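Local atomic coordinates of putative phosphosugar isomerase (Silicibacter pomeroyi DSS-3, PDB entry 3FJ1), a protein that is of unknown function but probably binds phosphosugars or related carbohydrate derivatives through its two SIS domains, as in sugar isomerases. Residues 59-64 with 165-170; 213-218 with 304-309. All coordinates share one frame; numbering follows the deposited sequence. Where two conformers were deposited one is given.

Contact 1: residues 59-64 with 165-170; sequences TYLSYA and MLLADW
Leu167 reaches out from helix 153-171 and sets one methyl, CD1, against helix 53-69 in the first of the two SIS domains, an alpha/beta sandwich built on a five-stranded parallel sheet. The closest approach is to the methyl of Ala64, with Leu167 CD1 3.5 Å from Ala64 CB. The same CD1 also lies 3.9 Å from Leu61 O, a van der Waals contact with the backbone one turn earlier. Leu61 adds a looser touch through its own branch, its CD2 sitting 4.4 Å from Leu167 CD1. No hydrogen bond joins the two segments; the fit is van der Waals contact between methyls and one backbone carbonyl oxygen, and all three residues are buried.

The reach of Leu167 comes from its torsions: CG stands anti to the carbonyl carbon (chi1 -68°) and CD1 continues the chain away from CA (chi2 174°). That extension lets a single methyl bridge the gap between backbones whose nearest CA atoms, those of Ala64 and Leu167, are 7.7 Å apart. Farther along helix 53-69, Ala65, Leu68 and Leu69 also pack on Leu167. Behind the contact, Leu166 and Trp170 lean on helix 8-41 through Val34 and Leu38, while Asp169 OD1 forms a salt bridge with Arg177 NE. Regular helix bonds hold each segment in shape, among them Ala64 N to Tyr60 O at 3.1 Å and Trp170 N to Leu166 O at 2.9 Å.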
ATOM      1  N   THR A  59       2.972  -8.462   1.700  1.00  8.26           N
ATOM      2  CA  THR A  59       4.048  -7.494   1.875  1.00  7.89           C
ATOM      3  C   THR A  59       5.257  -8.146   2.539  1.00  9.19           C
ATOM      4  O   THR A  59       6.393  -7.978   2.082  1.00  8.71           O
ATOM      5  CB  THR A  59       3.574  -6.297   2.696  1.00  7.13           C
ATOM      6  OG1 THR A  59       2.480  -5.669   2.007  1.00  7.26           O
ATOM      7  CG2 THR A  59       4.734  -5.287   2.958  1.00  7.69           C
ATOM      8  N   TYR A  60       5.011  -8.894   3.612  1.00  9.18           N
ATOM      9  CA  TYR A  60       6.038  -9.669   4.310  1.00  9.05           C
ATOM     10  C   TYR A  60       6.787 -10.600   3.326  1.00  9.41           C
ATOM     11  O   TYR A  60       8.012 -10.548   3.214  1.00  8.87           O
ATOM     12  CB  TYR A  60       5.355 -10.439   5.441  1.00  9.53           C
ATOM     13  CG  TYR A  60       6.221 -11.036   6.525  1.00  9.62           C
ATOM     14  CD1 TYR A  60       7.517 -11.452   6.299  1.00 10.11           C
ATOM     15  CD2 TYR A  60       5.669 -11.305   7.777  1.00 10.41           C
ATOM     16  CE1 TYR A  60       8.268 -12.067   7.306  1.00  9.81           C
ATOM     17  CE2 TYR A  60       6.407 -11.924   8.762  1.00 10.39           C
ATOM     18  CZ  TYR A  60       7.693 -12.292   8.532  1.00  9.39           C
ATOM     19  OH  TYR A  60       8.389 -12.892   9.530  1.00  9.24           O
ATOM     20  N   LEU A  61       6.034 -11.377   2.556  1.00  8.90           N
ATOM     21  CA  LEU A  61       6.615 -12.295   1.609  1.00  8.75           C
ATOM     22  C   LEU A  61       7.315 -11.614   0.419  1.00  8.33           C
ATOM     23  O   LEU A  61       8.238 -12.211  -0.128  1.00  9.14           O
ATOM     24  CB  LEU A  61       5.578 -13.295   1.136  1.00  8.03           C
ATOM     25  CG  LEU A  61       4.972 -14.202   2.236  1.00  8.22           C
ATOM     26  CD1 LEU A  61       3.892 -15.122   1.591  1.00  8.28           C
ATOM     27  CD2 LEU A  61       6.044 -14.997   2.991  1.00  8.89           C
ATOM     28  N   SER A  62       6.918 -10.384   0.079  1.00  8.68           N
ATOM     29  CA  SER A  62       7.576  -9.632  -0.981  0.50  9.01           C
ATOM     30  C   SER A  62       8.986  -9.260  -0.530  1.00  9.08           C
ATOM     31  O   SER A  62       9.949  -9.465  -1.266  1.00  8.76           O
ATOM     32  CB  SER A  62       6.771  -8.395  -1.370  0.50  9.77           C
ATOM     33  OG  SER A  62       5.495  -8.787  -1.813  0.50 10.06           O
ATOM     34  N   TYR A  63       9.126  -8.740   0.688  1.00  9.00           N
ATOM     35  CA  TYR A  63      10.472  -8.484   1.229  1.00  9.10           C
ATOM     36  C   TYR A  63      11.302  -9.764   1.268  1.00  8.77           C
ATOM     37  O   TYR A  63      12.471  -9.768   0.850  1.00  7.47           O
ATOM     38  CB  TYR A  63      10.418  -7.885   2.634  1.00 10.47           C
ATOM     39  CG  TYR A  63      10.209  -6.407   2.597  1.00 10.90           C
ATOM     40  CD1 TYR A  63      11.267  -5.554   2.296  1.00 11.67           C
ATOM     41  CD2 TYR A  63       8.945  -5.859   2.809  1.00 11.12           C
ATOM     42  CE1 TYR A  63      11.084  -4.174   2.220  1.00 12.16           C
ATOM     43  CE2 TYR A  63       8.747  -4.464   2.772  1.00 12.05           C
ATOM     44  CZ  TYR A  63       9.817  -3.637   2.453  1.00 11.91           C
ATOM     45  OH  TYR A  63       9.592  -2.271   2.376  1.00 12.67           O
ATOM     46  N   ALA A  64      10.702 -10.846   1.764  1.00  8.22           N
ATOM     47  CA  ALA A  64      11.391 -12.129   1.888  1.00  8.54           C
ATOM     48  C   ALA A  64      11.864 -12.625   0.524  1.00  8.53           C
ATOM     49  O   ALA A  64      12.981 -13.060   0.380  1.00  8.30           O
ATOM     50  CB  ALA A  64      10.465 -13.196   2.564  1.00  9.29           C
HETATM   51  N   MSE A 165       8.385 -20.977   4.299  1.00  8.37           N
HETATM   52  CA  MSE A 165       8.812 -22.391   4.068  1.00  9.56           C
HETATM   53  C   MSE A 165       9.060 -22.600   2.577  1.00  8.47           C
HETATM   54  O   MSE A 165      10.066 -23.177   2.177  1.00  9.28           O
HETATM   55  CB  MSE A 165       7.741 -23.376   4.545  1.00 10.17           C
HETATM   56  CG  MSE A 165       7.633 -23.520   6.060  1.00 10.82           C
HETATM   57 SE   MSE A 165       6.006 -24.509   6.548  1.00 11.99          SE
HETATM   58  CE  MSE A 165       6.381 -26.315   5.847  1.00 11.08           C
ATOM     59  N   LEU A 166       8.171 -22.065   1.750  1.00  8.59           N
ATOM     60  CA  LEU A 166       8.280 -22.234   0.303  1.00  8.83           C
ATOM     61  C   LEU A 166       9.524 -21.535  -0.188  1.00  8.95           C
ATOM     62  O   LEU A 166      10.331 -22.119  -0.904  1.00  9.52           O
ATOM     63  CB  LEU A 166       7.029 -21.683  -0.393  1.00  9.07           C
ATOM     64  CG  LEU A 166       6.910 -21.791  -1.915  1.00  8.99           C
ATOM     65  CD1 LEU A 166       6.939 -23.267  -2.374  1.00  8.54           C
ATOM     66  CD2 LEU A 166       5.615 -21.049  -2.387  1.00  9.41           C
ATOM     67  N   LEU A 167       9.706 -20.285   0.237  1.00  9.50           N
ATOM     68  CA  LEU A 167      10.866 -19.509  -0.156  1.00  9.07           C
ATOM     69  C   LEU A 167      12.179 -20.133   0.330  1.00  9.66           C
ATOM     70  O   LEU A 167      13.186 -20.096  -0.373  1.00 10.19           O
ATOM     71  CB  LEU A 167      10.746 -18.076   0.361  1.00  9.46           C
ATOM     72  CG  LEU A 167       9.644 -17.226  -0.266  1.00  9.71           C
ATOM     73  CD1 LEU A 167       9.534 -15.865   0.434  1.00 10.45           C
ATOM     74  CD2 LEU A 167       9.886 -17.089  -1.738  1.00 10.30           C
ATOM     75  N   ALA A 168      12.157 -20.708   1.527  1.00  9.42           N
ATOM     76  CA  ALA A 168      13.330 -21.304   2.105  1.00 10.13           C
ATOM     77  C   ALA A 168      13.701 -22.596   1.340  1.00 10.25           C
ATOM     78  O   ALA A 168      14.879 -22.833   1.083  1.00 11.11           O
ATOM     79  CB  ALA A 168      13.105 -21.581   3.573  1.00  9.90           C
ATOM     80  N   ASP A 169      12.709 -23.393   0.956  1.00 10.74           N
ATOM     81  CA  ASP A 169      12.981 -24.626   0.188  1.00 12.75           C
ATOM     82  C   ASP A 169      13.451 -24.234  -1.227  1.00 12.43           C
ATOM     83  O   ASP A 169      14.354 -24.843  -1.799  1.00 13.03           O
ATOM     84  CB  ASP A 169      11.742 -25.540   0.076  1.00 13.68           C
ATOM     85  CG  ASP A 169      11.497 -26.424   1.318  1.00 15.92           C
ATOM     86  OD1 ASP A 169      12.392 -26.538   2.213  1.00 15.38           O
ATOM     87  OD2 ASP A 169      10.371 -27.013   1.402  1.00 17.11           O
ATOM     88  N   TRP A 170      12.817 -23.215  -1.800  1.00 12.43           N
ATOM     89  CA  TRP A 170      13.172 -22.742  -3.142  1.00 12.26           C
ATOM     90  C   TRP A 170      14.602 -22.195  -3.171  1.00 12.51           C
ATOM     91  O   TRP A 170      15.380 -22.534  -4.081  1.00 13.75           O
ATOM     92  CB  TRP A 170      12.102 -21.742  -3.596  1.00 12.86           C
ATOM     93  CG  TRP A 170      12.256 -21.139  -4.940  1.00 13.07           C
ATOM     94  CD1 TRP A 170      13.089 -21.505  -5.935  1.00 12.89           C
ATOM     95  CD2 TRP A 170      11.440 -20.093  -5.453  1.00 13.44           C
ATOM     96  NE1 TRP A 170      12.899 -20.693  -7.034  1.00 12.81           N
ATOM     97  CE2 TRP A 170      11.877 -19.824  -6.758  1.00 13.52           C
ATOM     98  CE3 TRP A 170      10.392 -19.341  -4.919  1.00 13.01           C
ATOM     99  CZ2 TRP A 170      11.295 -18.828  -7.548  1.00 13.39           C
ATOM    100  CZ3 TRP A 170       9.814 -18.350  -5.719  1.00 13.13           C
ATOM    101  CH2 TRP A 170      10.282 -18.104  -6.997  1.00 13.21           C
TER

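Contact 2: residues 213-218 with 304-309; sequences RGTSLA and HALTDP
Thr215 meets both Pro309 and Leu306, and these three residues make most of the contact. Its two branches divide the work: OG1, anti to the carbonyl carbon, lies 3.9 Å from Leu306 CD2, while CG2, anti to the backbone N, is 4.1 Å from Pro309 CG. Leu306 CD2 is close to CG2 as well, so one leucine methyl touches both arms of the threonine. Each of the two partners crosses the threonine side chain at roughly a right angle. Pro309 CG also comes within 4.4 Å of Ser216 CA, bringing the ring up to the backbone of the turn.

No direct hydrogen bond spans the segments, but a water bridges them: it bonds Thr215 OG1 at 2.9 Å and donates a weak bond to Ala305 O. The turn carrying Thr215 is pinned by Ser216 OG, which accepts from Arg213 N at 3.1 Å (167° at the hydrogen) and is also bonded to Phe260 O. Tyr84 OH of the second subunit bonds Thr215 N. The arrangement belongs to the second SIS domain, where the turn leading from its first strand, 208-212, into helix 217-231 packs against the residues that lead into the last helix, 308-326, and against Pro309 in it.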
ATOM      1  N   ARG A 213      10.424  -0.915   9.463  1.00  9.68           N
ATOM      2  CA  ARG A 213      11.421  -0.509   8.483  1.00 10.01           C
ATOM      3  C   ARG A 213      11.857  -1.774   7.752  1.00  9.54           C
ATOM      4  O   ARG A 213      12.307  -2.720   8.375  1.00  9.49           O
ATOM      5  CB  ARG A 213      12.593   0.202   9.168  1.00 10.22           C
ATOM      6  CG  ARG A 213      13.729   0.684   8.247  1.00 10.80           C
ATOM      7  CD  ARG A 213      13.220   1.680   7.192  1.00 11.46           C
ATOM      8  NE  ARG A 213      14.305   2.400   6.503  1.00 11.85           N
ATOM      9  CZ  ARG A 213      14.164   2.965   5.307  1.00 12.41           C
ATOM     10  NH1 ARG A 213      13.024   2.852   4.645  1.00 12.34           N
ATOM     11  NH2 ARG A 213      15.172   3.602   4.735  1.00 12.49           N
ATOM     12  N   GLY A 214      11.731  -1.788   6.423  1.00  8.91           N
ATOM     13  CA  GLY A 214      11.986  -3.018   5.683  1.00  9.32           C
ATOM     14  C   GLY A 214      10.927  -4.081   6.012  1.00  9.20           C
ATOM     15  O   GLY A 214       9.736  -3.787   6.127  1.00  9.35           O
ATOM     16  N   THR A 215      11.372  -5.317   6.200  1.00  9.35           N
ATOM     17  CA  THR A 215      10.466  -6.475   6.387  1.00  9.34           C
ATOM     18  C   THR A 215       9.421  -6.244   7.479  1.00  9.01           C
ATOM     19  O   THR A 215       8.217  -6.559   7.276  1.00  9.55           O
ATOM     20  CB  THR A 215      11.257  -7.768   6.634  1.00  9.23           C
ATOM     21  OG1 THR A 215      12.283  -7.897   5.640  1.00 10.21           O
ATOM     22  CG2 THR A 215      10.357  -9.034   6.635  1.00  9.00           C
ATOM     23  N   SER A 216       9.834  -5.623   8.595  1.00  8.49           N
ATOM     24  CA  SER A 216       8.950  -5.461   9.745  1.00  9.16           C
ATOM     25  C   SER A 216       7.801  -4.472   9.484  1.00  9.00           C
ATOM     26  O   SER A 216       6.850  -4.392  10.264  1.00  8.90           O
ATOM     27  CB  SER A 216       9.766  -5.027  10.964  1.00 10.07           C
ATOM     28  OG  SER A 216      10.170  -3.676  10.847  1.00 10.78           O
ATOM     29  N   LEU A 217       7.910  -3.688   8.410  1.00  8.84           N
ATOM     30  CA  LEU A 217       6.796  -2.831   8.024  1.00  9.33           C
ATOM     31  C   LEU A 217       5.532  -3.639   7.778  1.00  8.30           C
ATOM     32  O   LEU A 217       4.443  -3.145   8.032  1.00  9.22           O
ATOM     33  CB  LEU A 217       7.120  -1.986   6.786  1.00  9.18           C
ATOM     34  CG  LEU A 217       6.110  -0.883   6.434  1.00  9.92           C
ATOM     35  CD1 LEU A 217       5.778   0.096   7.558  1.00 11.14           C
ATOM     36  CD2 LEU A 217       6.682  -0.124   5.203  1.00 10.20           C
ATOM     37  N   ALA A 218       5.666  -4.886   7.341  1.00  8.53           N
ATOM     38  CA  ALA A 218       4.494  -5.739   7.066  1.00  7.93           C
ATOM     39  C   ALA A 218       3.741  -6.059   8.358  1.00  7.81           C
ATOM     40  O   ALA A 218       2.508  -5.997   8.403  1.00  7.67           O
ATOM     41  CB  ALA A 218       4.924  -7.041   6.317  1.00  7.87           C
ATOM     42  N   HIS A 304      16.691 -15.971  12.648  1.00 11.35           N
ATOM     43  CA  HIS A 304      16.829 -15.465  11.263  1.00 10.97           C
ATOM     44  C   HIS A 304      16.046 -14.162  11.097  1.00 11.33           C
ATOM     45  O   HIS A 304      14.932 -14.021  11.607  1.00 10.83           O
ATOM     46  CB  HIS A 304      16.326 -16.506  10.252  1.00 10.39           C
ATOM     47  CG  HIS A 304      16.725 -16.229   8.836  1.00 10.22           C
ATOM     48  ND1 HIS A 304      16.064 -15.324   8.032  1.00 10.05           N
ATOM     49  CD2 HIS A 304      17.717 -16.754   8.075  1.00 10.23           C
ATOM     50  CE1 HIS A 304      16.643 -15.289   6.845  1.00  9.84           C
ATOM     51  NE2 HIS A 304      17.647 -16.152   6.844  1.00  9.66           N
ATOM     52  N   ALA A 305      16.634 -13.222  10.361  1.00 11.48           N
ATOM     53  CA  ALA A 305      16.015 -11.939  10.066  1.00 10.54           C
ATOM     54  C   ALA A 305      14.575 -12.068   9.592  1.00 10.57           C
ATOM     55  O   ALA A 305      13.711 -11.281   9.993  1.00 10.77           O
ATOM     56  CB  ALA A 305      16.805 -11.224   8.984  1.00 11.51           C
ATOM     57  N   LEU A 306      14.288 -13.032   8.714  1.00  9.61           N
ATOM     58  CA  LEU A 306      12.965 -13.094   8.093  1.00  9.21           C
ATOM     59  C   LEU A 306      11.837 -13.690   8.959  1.00  9.05           C
ATOM     60  O   LEU A 306      10.671 -13.461   8.698  1.00  8.49           O
ATOM     61  CB  LEU A 306      13.058 -13.820   6.741  1.00  8.73           C
ATOM     62  CG  LEU A 306      13.863 -13.046   5.684  1.00  8.77           C
ATOM     63  CD1 LEU A 306      14.017 -13.858   4.389  1.00  8.42           C
ATOM     64  CD2 LEU A 306      13.194 -11.700   5.439  1.00  8.71           C
ATOM     65  N   THR A 307      12.188 -14.482   9.960  1.00  9.23           N
ATOM     66  CA  THR A 307      11.211 -15.052  10.879  1.00  9.38           C
ATOM     67  C   THR A 307      10.998 -14.149  12.104  1.00  9.64           C
ATOM     68  O   THR A 307       9.983 -14.266  12.785  1.00 10.60           O
ATOM     69  CB  THR A 307      11.616 -16.506  11.311  1.00  9.53           C
ATOM     70  OG1 THR A 307      13.031 -16.561  11.523  1.00  9.93           O
ATOM     71  CG2 THR A 307      11.249 -17.535  10.193  1.00  9.22           C
ATOM     72  N   ASP A 308      11.907 -13.211  12.361  1.00  9.50           N
ATOM     73  CA  ASP A 308      11.795 -12.340  13.532  1.00  9.83           C
ATOM     74  C   ASP A 308      10.463 -11.607  13.653  1.00  9.14           C
ATOM     75  O   ASP A 308       9.910 -11.540  14.737  1.00  9.56           O
ATOM     76  CB  ASP A 308      12.958 -11.337  13.631  1.00  9.43           C
ATOM     77  CG  ASP A 308      14.208 -11.906  14.344  1.00  9.85           C
ATOM     78  OD1 ASP A 308      14.246 -13.089  14.768  1.00  8.64           O
ATOM     79  OD2 ASP A 308      15.172 -11.131  14.448  1.00  9.53           O
ATOM     80  N   PRO A 309       9.946 -11.033  12.550  1.00  8.88           N
ATOM     81  CA  PRO A 309       8.671 -10.322  12.660  1.00  8.53           C
ATOM     82  C   PRO A 309       7.488 -11.152  13.172  1.00  8.78           C
ATOM     83  O   PRO A 309       6.612 -10.591  13.804  1.00  9.38           O
ATOM     84  CB  PRO A 309       8.442  -9.784  11.241  1.00  8.76           C
ATOM     85  CG  PRO A 309       9.816  -9.644  10.686  1.00  8.80           C
ATOM     86  CD  PRO A 309      10.536 -10.865  11.208  1.00  9.06           C
TER
HETATM   87  O   HOH W   1      14.121  -9.003   7.656  1.00 16.76           O

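Contact 1 closes before contact 2 opens along the chain, each within its own SIS domain, yet their centres are only about 11 Å apart. Helix 53-69 makes the direct touch between them: Leu61 and Ala64 touch helix 153-171 of the first domain, while Tyr60 and Tyr63 touch residues of the second, Tyr63 also packing on Ser79 of the second subunit. Tyr60 OH lies 2.5 Å from Leu306 O, a probable hydrogen bond, and Ala218 CB meets Tyr60 N at 3.3 Å. Helix 174-181 packs on both contacts. The two domains, whose parallel sheets share one strand order, therefore meet where helix 53-69 of the first lies against segments 213-218 and 304-309 of the second.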